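Long-range contacts in thioredoxin reductase (Streptomyces clavuligerus, PDB 4NTD), which is the flavoenzyme HlmI, which uses FAD to form disulfide bonds in natural products such as holomycin: residues Arg55-Asp60 with Gly98-Arg103; Arg186-Leu191 with Arg213-Arg218; Asp197-Arg202 with Gln219-Glu224. All coordinates share one frame; numbering follows the deposited sequence.

Interaction 1 (Arg55-Asp60 with Gly98-Arg103); sequences RVVLVD and GAEFIR. With FAD (flavin-adenine dinucleotide), chain C.
V57 to D60 pair in parallel with E100 to R103 along one margin of the five-stranded FAD-side sheet, where strand 100-103 is outermost in this chain. L58 bonds to the residues before and after its partner F101: its N donates to E100 O (2.8 Å) and its O takes I102 N (2.8 Å), while E100 N reaches V56 O and D60 N reaches I102 O. V56 O also shares a water with E100 OE1. The two strands and helix 83-96 form a beta-alpha-beta unit of the Rossmann-type FAD fold. On the helix-covered face L58 and F101 lie side by side, both with CG beside the backbone N, and L58 CD1 sits over one face of the ring, 3.9 Å from its centroid. V94 of helix 83-96 and L43 of helix 40-51 pack on this pair. Were the F101 ring cut back to an alanine, L58 CD1 would probably lose the face it rests on and a gap would open against V94 and L43. On the other face of the sheet V57 CG1 meets I102 CD1 at 4.0 Å, near F25. Strand 56-60 ends in D60, whose OD1 accepts the ribose hydroxyl O3B of FAD at 2.7 Å. A38 N also bonds to OD1, and G62 N holds OD2.

Interaction 2 (Arg186-Leu191 with Arg213-Arg218); sequences RHALLL and RALSAR. With GSH (glutathione), chain B.
L189 does most of the touching here, its two methyls reaching across to helix 209-217. CD1 rests on the A214 methyl, 3.9 Å from A214 CB. CD2 reaches three residues: it lies 3.7 Å from A214 O and 4.1 Å from L215 CD2 in the last helical turn, and it also touches R218 CB just past the helix end. Having CG beside the backbone N (chi1 -63°) turns this fork toward the neighbouring helix. A188 adds a looser touch, its CB against L215 CD2.

A water bridges the two segments. It donates to L189 O (2.8 Å) and accepts from R218 NE (2.8 Å), lying in the plane of the guanidinium at its edge. The R218 chain bends at both chi2 and chi3, which folds NE back toward that water while CB stays against L189.

Further out, V220 packs on both A188 and L215 from the sheet side, and V177 lies against A188. The second subunit presses on the outer side: its V328 packs on A214 and R218, and its D325 forms a salt bridge with R186.

Another side of helix 184-191 faces glutathione. L190 CD2 approaches GSH CG1 at 3.7 Å, and the H187 ring meets the ligand edge-on, held by a bond from NE2 to H161 O. The helices run nearly parallel, 20° apart with axes 10.3 Å from each other, on one face of a parallel sheet. This is the layered alpha/beta packing of a Rossmann-like domain, here with helix 184-191 lining the pocket beside the redox cysteines C162 and C165.

Interaction 3 (Asp197-Arg202 with Gln219-Glu224); sequences DVVLFR and QVPVIE
The guanidinium of R202 meets the carboxylate of E224 edge-on, the two planes only 27° apart and E224 CD near the guanidinium plane. NH2 donates to the syn lone pair of OE1, while the modelled NE to OE2 separation of 2.4 Å is too short to trust in detail; both residues have a second conformer, so the conformers modelled here form a salt bridge whose geometry is doubtful. The F201 ring has V199 CG1 over one face toward the rim, and I223 CD1 comes to it obliquely, 4.2 Å from CE1. That same I223 CD1 presses on V199 CG1 at 3.6 Å. On the other face of the sheet, with L200 and V222, V220 CG1 fills in beside L200 CB, and V222 CG1 lies 3.8 Å from R202 CB. Three backbone bonds join the strands: L200 N to P221 O (2.9 Å), I223 N to L200 O (2.9 Å) and R202 N to I223 O (3.0 Å). The pattern stops at P221, which has no N-H and sets its CD 3.3 Å from V198 O; a water then spans V198 N and Q219 O. Strand 198-201, helix 209-217 and strand 222-223 make a beta-alpha-beta unit at the margin of a Rossmann-like parallel sheet.

Interactions 2 and 3 are two layers of one unit, their centres about 9 Å apart and their segments alternating along the chain. L215 ties them together: its O lies 2.9 Å from V220 N in the Schellman turn that ends helix 209-217, and its CD1 packs on L200 CD2 and V222 CG2 of the sheet. Interaction 1 belongs to the other parallel sheet, with its centre about 45 Å from that of interaction 2 and about 48 Å from that of interaction 3. The ligands divide accordingly: interaction 1 holds the adenosine ribose of FAD, interaction 2 borders glutathione, and interaction 3 lies behind, with the V198 side chain about 13 Å from glutathione.

Interaction 1 (Arg55-Asp60 with Gly98-Arg103)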
loop_
_atom_site.group_PDB
_atom_site.type_symbol
_atom_site.label_atom_id
_atom_site.label_comp_id
_atom_site.label_asym_id
_atom_site.label_seq_id
_atom_site.Cartn_x
_atom_site.Cartn_y
_atom_site.Cartn_z
ATOM N N ARG A 55 -10.531 18.628 -8.158
ATOM C CA ARG A 55 -10.659 18.470 -9.601
ATOM C C ARG A 55 -9.408 17.788 -10.151
ATOM O O ARG A 55 -8.312 18.354 -10.113
ATOM C CB ARG A 55 -10.907 19.827 -10.261
ATOM C CG ARG A 55 -12.185 20.477 -9.755
ATOM C CD ARG A 55 -13.303 19.449 -9.699
ATOM N NE ARG A 55 -14.133 19.580 -8.504
ATOM C CZ ARG A 55 -14.836 18.581 -7.980
ATOM N NH1 ARG A 55 -14.799 17.383 -8.542
ATOM N NH2 ARG A 55 -15.568 18.773 -6.893
ATOM N N VAL A 56 -9.588 16.567 -10.652
ATOM C CA VAL A 56 -8.488 15.713 -11.092
ATOM C C VAL A 56 -8.575 15.423 -12.586
ATOM O O VAL A 56 -9.648 15.113 -13.102
ATOM C CB VAL A 56 -8.508 14.368 -10.332
ATOM C CG1 VAL A 56 -7.386 13.447 -10.803
ATOM C CG2 VAL A 56 -8.408 14.606 -8.832
ATOM N N VAL A 57 -7.435 15.525 -13.267
ATOM C CA VAL A 57 -7.293 15.045 -14.638
ATOM C C VAL A 57 -6.201 13.978 -14.648
ATOM O O VAL A 57 -5.108 14.205 -14.132
ATOM C CB VAL A 57 -6.916 16.177 -15.616
ATOM C CG1 VAL A 57 -6.721 15.629 -17.027
ATOM C CG2 VAL A 57 -7.979 17.267 -15.610
ATOM N N LEU A 58 -6.510 12.812 -15.210
ATOM C CA LEU A 58 -5.511 11.768 -15.410
ATOM C C LEU A 58 -5.080 11.757 -16.866
ATOM O O LEU A 58 -5.921 11.838 -17.761
ATOM C CB LEU A 58 -6.064 10.390 -15.050
ATOM C CG LEU A 58 -6.519 10.190 -13.604
ATOM C CD1 LEU A 58 -8.016 10.429 -13.459
ATOM C CD2 LEU A 58 -6.132 8.801 -13.120
ATOM N N VAL A 59 -3.771 11.665 -17.092
ATOM C CA VAL A 59 -3.219 11.473 -18.431
ATOM C C VAL A 59 -2.452 10.152 -18.421
ATOM O O VAL A 59 -1.530 9.976 -17.621
ATOM C CB VAL A 59 -2.278 12.625 -18.843
ATOM C CG1 VAL A 59 -1.853 12.471 -20.298
ATOM C CG2 VAL A 59 -2.949 13.976 -18.629
ATOM N N ASP A 60 -2.843 9.225 -19.293
ATOM C CA ASP A 60 -2.260 7.882 -19.307
ATOM C C ASP A 60 -2.035 7.380 -20.731
ATOM O O ASP A 60 -2.921 7.481 -21.576
ATOM C CB ASP A 60 -3.159 6.903 -18.555
ATOM C CG ASP A 60 -2.629 5.484 -18.594
ATOM O OD1 ASP A 60 -1.709 5.168 -17.811
ATOM O OD2 ASP A 60 -3.128 4.687 -19.414
ATOM N N GLY A 98 -16.244 12.156 -11.124
ATOM C CA GLY A 98 -16.068 13.379 -11.908
ATOM C C GLY A 98 -14.648 13.676 -12.360
ATOM O O GLY A 98 -14.406 14.696 -13.008
ATOM N N ALA A 99 -13.698 12.808 -12.018
ATOM C CA ALA A 99 -12.338 12.947 -12.532
ATOM C C ALA A 99 -12.355 12.695 -14.035
ATOM O O ALA A 99 -13.169 11.917 -14.530
ATOM C CB ALA A 99 -11.395 11.980 -11.842
ATOM N N GLU A 100 -11.453 13.356 -14.752
ATOM C CA GLU A 100 -11.430 13.293 -16.209
ATOM C C GLU A 100 -10.189 12.568 -16.719
ATOM O O GLU A 100 -9.107 12.709 -16.154
ATOM C CB GLU A 100 -11.512 14.703 -16.782
ATOM C CG GLU A 100 -12.842 15.373 -16.482
ATOM C CD GLU A 100 -12.917 16.785 -17.010
ATOM O OE1 GLU A 100 -12.304 17.682 -16.393
ATOM O OE2 GLU A 100 -13.595 17.003 -18.034
ATOM N N PHE A 101 -10.367 11.787 -17.783
ATOM C CA PHE A 101 -9.295 10.982 -18.363
ATOM C C PHE A 101 -8.906 11.481 -19.751
ATOM O O PHE A 101 -9.766 11.824 -20.568
ATOM C CB PHE A 101 -9.732 9.521 -18.493
ATOM C CG PHE A 101 -9.670 8.739 -17.212
ATOM C CD1 PHE A 101 -8.519 8.039 -16.865
ATOM C CD2 PHE A 101 -10.772 8.670 -16.372
ATOM C CE1 PHE A 101 -8.463 7.305 -15.692
ATOM C CE2 PHE A 101 -10.723 7.933 -15.198
ATOM C CZ PHE A 101 -9.567 7.250 -14.857
ATOM N N ILE A 102 -7.601 11.504 -20.005
ATOM C CA ILE A 102 -7.059 11.701 -21.341
ATOM C C ILE A 102 -6.119 10.538 -21.638
ATOM O O ILE A 102 -5.248 10.221 -20.819
ATOM C CB ILE A 102 -6.251 13.016 -21.444
ATOM C CG1 ILE A 102 -7.135 14.223 -21.106
ATOM C CG2 ILE A 102 -5.647 13.169 -22.840
ATOM C CD1 ILE A 102 -6.385 15.537 -21.026
ATOM N N ARG A 103 -6.300 9.887 -22.785
ATOM C CA ARG A 103 -5.324 8.907 -23.245
ATOM C C ARG A 103 -4.283 9.631 -24.088
ATOM O O ARG A 103 -4.566 10.049 -25.208
ATOM C CB ARG A 103 -5.968 7.783 -24.053
ATOM C CG ARG A 103 -4.964 6.709 -24.445
ATOM C CD ARG A 103 -5.589 5.589 -25.253
ATOM N NE ARG A 103 -4.568 4.731 -25.857
ATOM C CZ ARG A 103 -4.287 3.501 -25.438
ATOM N NH1 ARG A 103 -4.965 2.980 -24.426
ATOM N NH2 ARG A 103 -3.344 2.787 -26.040
HETATM P PA FAD C . 1.825 0.654 -14.137
HETATM O O1A FAD C . 0.746 -0.324 -13.756
HETATM O O2A FAD C . 2.915 0.190 -15.066
HETATM O O5B FAD C . 1.119 1.935 -14.793
HETATM C C5B FAD C . 1.897 3.036 -15.244
HETATM C C4B FAD C . 1.091 3.785 -16.290
HETATM O O4B FAD C . 1.731 5.024 -16.584
HETATM C C3B FAD C . 0.986 3.018 -17.607
HETATM O O3B FAD C . -0.388 2.795 -17.953
HETATM C C2B FAD C . 1.686 3.902 -18.627
HETATM O O2B FAD C . 1.043 3.878 -19.905
HETATM C C1B FAD C . 1.605 5.276 -17.983
HETATM N N9A FAD C . 2.637 6.257 -18.385
HETATM C C8A FAD C . 3.971 6.102 -18.318
HETATM N N7A FAD C . 4.602 7.224 -18.743
HETATM C C5A FAD C . 3.657 8.118 -19.082
HETATM C C6A FAD C . 3.630 9.501 -19.602
HETATM N N6A FAD C . 4.785 10.156 -19.856
HETATM N N1A FAD C . 2.423 10.075 -19.818
HETATM C C2A FAD C . 1.264 9.427 -19.571
HETATM N N3A FAD C . 1.220 8.168 -19.092
HETATM C C4A FAD C . 2.361 7.479 -18.835
HETATM N N1 FAD C . 2.001 -7.513 -9.810
HETATM C C2 FAD C . 1.068 -8.140 -9.057
HETATM O O2 FAD C . 0.734 -7.610 -7.978
HETATM N N3 FAD C . 0.499 -9.302 -9.428
HETATM C C4 FAD C . 0.816 -9.915 -10.583
HETATM O O4 FAD C . 0.275 -10.994 -10.898
HETATM C C4X FAD C . 1.821 -9.287 -11.473
HETATM N N5 FAD C . 2.206 -9.831 -12.655
HETATM C C5X FAD C . 3.145 -9.218 -13.424
HETATM C C6 FAD C . 3.521 -9.797 -14.633
HETATM C C7 FAD C . 4.477 -9.198 -15.447
HETATM C C7M FAD C . 4.870 -9.844 -16.753
HETATM C C8 FAD C . 5.105 -7.920 -15.025
HETATM C C8M FAD C . 6.149 -7.258 -15.886
HETATM C C9 FAD C . 4.736 -7.334 -13.819
HETATM C C9A FAD C . 3.779 -7.934 -12.996
HETATM N N10 FAD C . 3.381 -7.356 -11.762
HETATM C C10 FAD C . 2.408 -8.017 -10.995
HETATM C "C1'" FAD C . 3.928 -6.092 -11.253
HETATM C "C2'" FAD C . 3.050 -4.940 -11.744
HETATM O "O2'" FAD C . 3.293 -4.726 -13.142
HETATM C "C3'" FAD C . 3.327 -3.646 -10.980
HETATM O "O3'" FAD C . 3.155 -3.879 -9.577
HETATM C "C4'" FAD C . 2.406 -2.496 -11.390
HETATM O "O4'" FAD C . 2.344 -2.361 -12.815
HETATM C "C5'" FAD C . 2.880 -1.168 -10.814
HETATM O "O5'" FAD C . 1.814 -0.225 -10.899
HETATM P P FAD C . 2.082 1.310 -11.286
HETATM O O1P FAD C . 3.296 1.796 -10.543
HETATM O O2P FAD C . 0.765 2.034 -11.158
HETATM O O3P FAD C . 2.560 1.272 -12.836
HETATM O O HOH W 1 -11.520 17.175 -13.723
#

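Interaction 2 (Arg186-Leu191 with Arg213-Arg218)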
loop_
_atom_site.group_PDB
_atom_site.type_symbol
_atom_site.label_atom_id
_atom_site.label_comp_id
_atom_site.label_asym_id
_atom_site.label_seq_id
_atom_site.Cartn_x
_atom_site.Cartn_y
_atom_site.Cartn_z
ATOM N N ARG A 186 20.933 -14.822 -7.157
ATOM C CA ARG A 186 19.946 -14.653 -6.089
ATOM C C ARG A 186 18.541 -15.031 -6.563
ATOM O O ARG A 186 17.747 -15.578 -5.796
ATOM C CB ARG A 186 19.964 -13.223 -5.534
ATOM C CG ARG A 186 21.173 -12.916 -4.659
ATOM C CD ARG A 186 21.093 -11.542 -4.004
ATOM N NE ARG A 186 20.864 -11.617 -2.557
ATOM C CZ ARG A 186 19.672 -11.652 -1.957
ATOM N NH1 ARG A 186 18.539 -11.626 -2.655
ATOM N NH2 ARG A 186 19.614 -11.719 -0.632
ATOM N N HIS A 187 18.242 -14.759 -7.833
ATOM C CA HIS A 187 16.934 -15.095 -8.399
ATOM C C HIS A 187 16.704 -16.607 -8.456
ATOM O O HIS A 187 15.609 -17.082 -8.154
ATOM C CB HIS A 187 16.763 -14.473 -9.791
ATOM C CG HIS A 187 15.365 -14.030 -10.083
ATOM N ND1 HIS A 187 14.701 -13.112 -9.298
ATOM C CD2 HIS A 187 14.510 -14.362 -11.079
ATOM C CE1 HIS A 187 13.494 -12.905 -9.793
ATOM N NE2 HIS A 187 13.354 -13.650 -10.874
ATOM N N ALA A 188 17.735 -17.360 -8.837
ATOM C CA ALA A 188 17.651 -18.823 -8.852
ATOM C C ALA A 188 17.437 -19.386 -7.445
ATOM O O ALA A 188 16.639 -20.307 -7.251
ATOM C CB ALA A 188 18.902 -19.424 -9.480
ATOM N N LEU A 189 18.145 -18.824 -6.468
ATOM C CA LEU A 189 17.999 -19.240 -5.074
ATOM C C LEU A 189 16.591 -18.935 -4.554
ATOM O O LEU A 189 16.010 -19.733 -3.820
ATOM C CB LEU A 189 19.056 -18.562 -4.196
ATOM C CG LEU A 189 20.514 -18.912 -4.517
ATOM C CD1 LEU A 189 21.462 -17.987 -3.771
ATOM C CD2 LEU A 189 20.810 -20.370 -4.199
ATOM N N LEU A 190 16.047 -17.787 -4.951
ATOM C CA LEU A 190 14.672 -17.414 -4.614
ATOM C C LEU A 190 13.655 -18.387 -5.221
ATOM O O LEU A 190 12.728 -18.830 -4.542
ATOM C CB LEU A 190 14.390 -15.978 -5.079
ATOM C CG LEU A 190 12.976 -15.407 -4.938
ATOM C CD1 LEU A 190 12.492 -15.456 -3.496
ATOM C CD2 LEU A 190 12.952 -13.980 -5.464
ATOM N N LEU A 191 13.845 -18.731 -6.495
ATOM C CA LEU A 191 12.921 -19.628 -7.199
ATOM C C LEU A 191 12.901 -21.057 -6.647
ATOM O O LEU A 191 11.918 -21.778 -6.834
ATOM C CB LEU A 191 13.222 -19.639 -8.701
ATOM C CG LEU A 191 12.741 -18.387 -9.437
ATOM C CD1 LEU A 191 13.452 -18.229 -10.772
ATOM C CD2 LEU A 191 11.233 -18.429 -9.645
ATOM N N ARG A 213 29.023 -21.801 -3.848
ATOM C CA ARG A 213 28.673 -22.522 -2.616
ATOM C C ARG A 213 27.163 -22.506 -2.351
ATOM O O ARG A 213 26.581 -23.524 -1.973
ATOM C CB ARG A 213 29.423 -21.953 -1.403
ATOM C CG ARG A 213 30.849 -22.463 -1.257
ATOM C CD ARG A 213 31.459 -22.051 0.076
ATOM N NE ARG A 213 31.812 -20.632 0.106
ATOM C CZ ARG A 213 32.955 -20.114 -0.345
ATOM N NH1 ARG A 213 33.898 -20.886 -0.880
ATOM N NH2 ARG A 213 33.159 -18.804 -0.262
ATOM N N ALA A 214 26.532 -21.354 -2.564
ATOM C CA ALA A 214 25.093 -21.202 -2.332
ATOM C C ALA A 214 24.269 -22.035 -3.312
ATOM O O ALA A 214 23.332 -22.727 -2.914
ATOM C CB ALA A 214 24.696 -19.737 -2.421
ATOM N N LEU A 215 24.627 -21.963 -4.592
ATOM C CA LEU A 215 23.936 -22.727 -5.631
ATOM C C LEU A 215 24.077 -24.238 -5.408
ATOM O O LEU A 215 23.110 -24.981 -5.562
ATOM C CB LEU A 215 24.449 -22.326 -7.020
ATOM C CG LEU A 215 24.093 -20.904 -7.468
ATOM C CD1 LEU A 215 24.997 -20.444 -8.603
ATOM C CD2 LEU A 215 22.630 -20.805 -7.874
ATOM N N SER A 216 25.276 -24.683 -5.031
ATOM C CA SER A 216 25.499 -26.093 -4.687
ATOM C C SER A 216 24.663 -26.522 -3.480
ATOM O O SER A 216 24.029 -27.579 -3.500
ATOM C CB SER A 216 26.982 -26.359 -4.404
ATOM O OG SER A 216 27.751 -26.258 -5.587
ATOM N N ALA A 217 24.654 -25.689 -2.442
ATOM C CA ALA A 217 23.942 -26.000 -1.200
ATOM C C ALA A 217 22.425 -26.087 -1.387
ATOM O O ALA A 217 21.766 -26.881 -0.716
ATOM C CB ALA A 217 24.282 -24.976 -0.127
ATOM N N ARG A 218 21.878 -25.276 -2.290
ATOM C CA ARG A 218 20.444 -25.329 -2.604
ATOM C C ARG A 218 20.140 -26.195 -3.828
ATOM O O ARG A 218 19.007 -26.225 -4.308
ATOM C CB ARG A 218 19.872 -23.917 -2.782
ATOM C CG ARG A 218 19.803 -23.100 -1.500
ATOM C CD ARG A 218 18.862 -23.713 -0.469
ATOM N NE ARG A 218 17.449 -23.525 -0.808
ATOM C CZ ARG A 218 16.473 -24.410 -0.593
ATOM N NH1 ARG A 218 16.720 -25.605 -0.056
ATOM N NH2 ARG A 218 15.227 -24.103 -0.939
HETATM N N1 GSH B . 13.464 -6.972 -5.753
HETATM C CA1 GSH B . 14.065 -8.240 -5.334
HETATM C C1 GSH B . 15.398 -7.917 -4.633
HETATM O O11 GSH B . 16.390 -7.731 -5.380
HETATM O O12 GSH B . 15.405 -7.865 -3.377
HETATM C CB1 GSH B . 14.412 -9.115 -6.515
HETATM C CG1 GSH B . 13.712 -10.472 -6.461
HETATM C CD1 GSH B . 12.216 -10.264 -6.680
HETATM O OE1 GSH B . 11.419 -10.297 -5.744
HETATM N N2 GSH B . 11.877 -10.171 -7.968
HETATM C CA2 GSH B . 10.500 -9.944 -8.419
HETATM C C2 GSH B . 10.256 -8.495 -8.359
HETATM O O2 GSH B . 11.140 -7.648 -8.222
HETATM C CB2 GSH B . 9.434 -10.295 -7.380
HETATM S SG2 GSH B . 7.997 -11.357 -7.811
HETATM N N3 GSH B . 8.951 -8.305 -8.316
HETATM C CA3 GSH B . 8.426 -7.036 -8.040
HETATM C C3 GSH B . 7.566 -6.380 -9.153
HETATM O O31 GSH B . 7.132 -7.127 -10.211
HETATM O O32 GSH B . 7.204 -5.136 -9.044
HETATM O O HOH W 2 15.855 -21.259 -1.471
#

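Interaction 3 (Asp197-Arg202 with Gln219-Glu224)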
loop_
_atom_site.group_PDB
_atom_site.type_symbol
_atom_site.label_atom_id
_atom_site.label_comp_id
_atom_site.label_asym_id
_atom_site.label_seq_id
_atom_site.Cartn_x
_atom_site.Cartn_y
_atom_site.Cartn_z
ATOM N N ASP A 197 13.376 -28.208 -8.915
ATOM C CA ASP A 197 14.010 -28.346 -10.226
ATOM C C ASP A 197 14.235 -26.954 -10.827
ATOM O O ASP A 197 13.409 -26.449 -11.591
ATOM C CB ASP A 197 13.117 -29.208 -11.132
ATOM C CG ASP A 197 13.789 -29.606 -12.441
ATOM O OD1 ASP A 197 14.910 -29.141 -12.737
ATOM O OD2 ASP A 197 13.178 -30.401 -13.182
ATOM N N VAL A 198 15.356 -26.340 -10.451
ATOM C CA VAL A 198 15.737 -25.007 -10.919
ATOM C C VAL A 198 17.168 -25.060 -11.447
ATOM O O VAL A 198 18.069 -25.507 -10.743
ATOM C CB VAL A 198 15.656 -23.963 -9.786
ATOM C CG1 VAL A 198 16.053 -22.581 -10.292
ATOM C CG2 VAL A 198 14.255 -23.926 -9.193
ATOM N N VAL A 199 17.367 -24.601 -12.682
ATOM C CA VAL A 199 18.684 -24.588 -13.317
ATOM C C VAL A 199 19.093 -23.160 -13.671
ATOM O O VAL A 199 18.287 -22.395 -14.207
ATOM C CB VAL A 199 18.680 -25.449 -14.601
ATOM C CG1 VAL A 199 19.937 -25.218 -15.429
ATOM C CG2 VAL A 199 18.540 -26.920 -14.245
ATOM N N LEU A 200 20.345 -22.814 -13.380
ATOM C CA LEU A 200 20.920 -21.541 -13.805
ATOM C C LEU A 200 21.740 -21.751 -15.070
ATOM O O LEU A 200 22.689 -22.533 -15.077
ATOM C CB LEU A 200 21.806 -20.941 -12.708
ATOM C CG LEU A 200 22.565 -19.652 -13.062
ATOM C CD1 LEU A 200 21.606 -18.513 -13.374
ATOM C CD2 LEU A 200 23.517 -19.254 -11.946
ATOM N N PHE A 201 21.363 -21.052 -16.136
ATOM C CA PHE A 201 22.163 -21.003 -17.354
ATOM C C PHE A 201 23.143 -19.846 -17.178
ATOM O O PHE A 201 22.759 -18.683 -17.295
ATOM C CB PHE A 201 21.258 -20.819 -18.573
ATOM C CG PHE A 201 20.300 -21.960 -18.777
ATOM C CD1 PHE A 201 20.681 -23.079 -19.507
ATOM C CD2 PHE A 201 19.028 -21.934 -18.216
ATOM C CE1 PHE A 201 19.810 -24.140 -19.687
ATOM C CE2 PHE A 201 18.153 -22.992 -18.394
ATOM C CZ PHE A 201 18.544 -24.098 -19.130
ATOM N N ARG A 202 24.404 -20.157 -16.881
ATOM C CA ARG A 202 25.367 -19.121 -16.488
ATOM C C ARG A 202 25.553 -18.028 -17.539
ATOM O O ARG A 202 25.700 -16.860 -17.184
ATOM C CB ARG A 202 26.729 -19.716 -16.127
ATOM C CG ARG A 202 27.685 -18.680 -15.548
ATOM C CD ARG A 202 28.965 -19.302 -15.015
ATOM N NE ARG A 202 29.895 -19.679 -16.073
ATOM C CZ ARG A 202 30.873 -18.899 -16.522
ATOM N NH1 ARG A 202 31.051 -17.688 -16.011
ATOM N NH2 ARG A 202 31.675 -19.330 -17.487
ATOM N N GLN A 219 21.157 -26.900 -4.321
ATOM C CA GLN A 219 20.999 -27.898 -5.375
ATOM C C GLN A 219 20.365 -27.308 -6.643
ATOM O O GLN A 219 19.380 -27.823 -7.173
ATOM C CB GLN A 219 20.261 -29.128 -4.823
ATOM C CG GLN A 219 21.030 -29.749 -3.658
ATOM C CD GLN A 219 20.400 -31.004 -3.077
ATOM O OE1 GLN A 219 19.183 -31.088 -2.920
ATOM N NE2 GLN A 219 21.238 -31.982 -2.728
ATOM N N VAL A 220 20.966 -26.209 -7.098
ATOM C CA VAL A 220 20.641 -25.563 -8.368
ATOM C C VAL A 220 21.799 -25.836 -9.328
ATOM O O VAL A 220 22.870 -25.243 -9.178
ATOM C CB VAL A 220 20.492 -24.034 -8.187
ATOM C CG1 VAL A 220 20.311 -23.321 -9.525
ATOM C CG2 VAL A 220 19.336 -23.722 -7.250
ATOM N N PRO A 221 21.600 -26.735 -10.312
ATOM C CA PRO A 221 22.671 -26.944 -11.284
ATOM C C PRO A 221 23.008 -25.682 -12.073
ATOM O O PRO A 221 22.117 -24.878 -12.360
ATOM C CB PRO A 221 22.100 -28.016 -12.220
ATOM C CG PRO A 221 21.091 -28.737 -11.403
ATOM C CD PRO A 221 20.503 -27.703 -10.489
ATOM N N VAL A 222 24.286 -25.512 -12.403
ATOM C CA VAL A 222 24.725 -24.409 -13.248
ATOM C C VAL A 222 25.228 -24.989 -14.563
ATOM O O VAL A 222 26.224 -25.711 -14.589
ATOM C CB VAL A 222 25.841 -23.575 -12.592
ATOM C CG1 VAL A 222 26.179 -22.359 -13.449
ATOM C CG2 VAL A 222 25.436 -23.135 -11.192
ATOM N N ILE A 223 24.525 -24.676 -15.646
ATOM C CA ILE A 223 24.885 -25.161 -16.970
ATOM C C ILE A 223 25.675 -24.072 -17.690
ATOM O O ILE A 223 25.221 -22.931 -17.794
ATOM C CB ILE A 223 23.632 -25.590 -17.761
ATOM C CG1 ILE A 223 22.957 -26.757 -17.023
ATOM C CG2 ILE A 223 23.995 -25.977 -19.190
ATOM C CD1 ILE A 223 21.720 -27.312 -17.689
ATOM N N GLU A 224 26.866 -24.433 -18.167
ATOM C CA GLU A 224 27.781 -23.517 -18.858
ATOM C C GLU A 224 27.411 -23.380 -20.325
ATOM O O GLU A 224 26.895 -24.327 -20.920
ATOM C CB GLU A 224 29.220 -24.042 -18.790
ATOM C CG GLU A 224 29.891 -23.893 -17.439
ATOM C CD GLU A 224 30.139 -22.444 -17.076
ATOM O OE1 GLU A 224 30.659 -21.697 -17.931
ATOM O OE2 GLU A 224 29.817 -22.052 -15.938
HETATM O O HOH W 3 17.235 -28.083 -9.002
#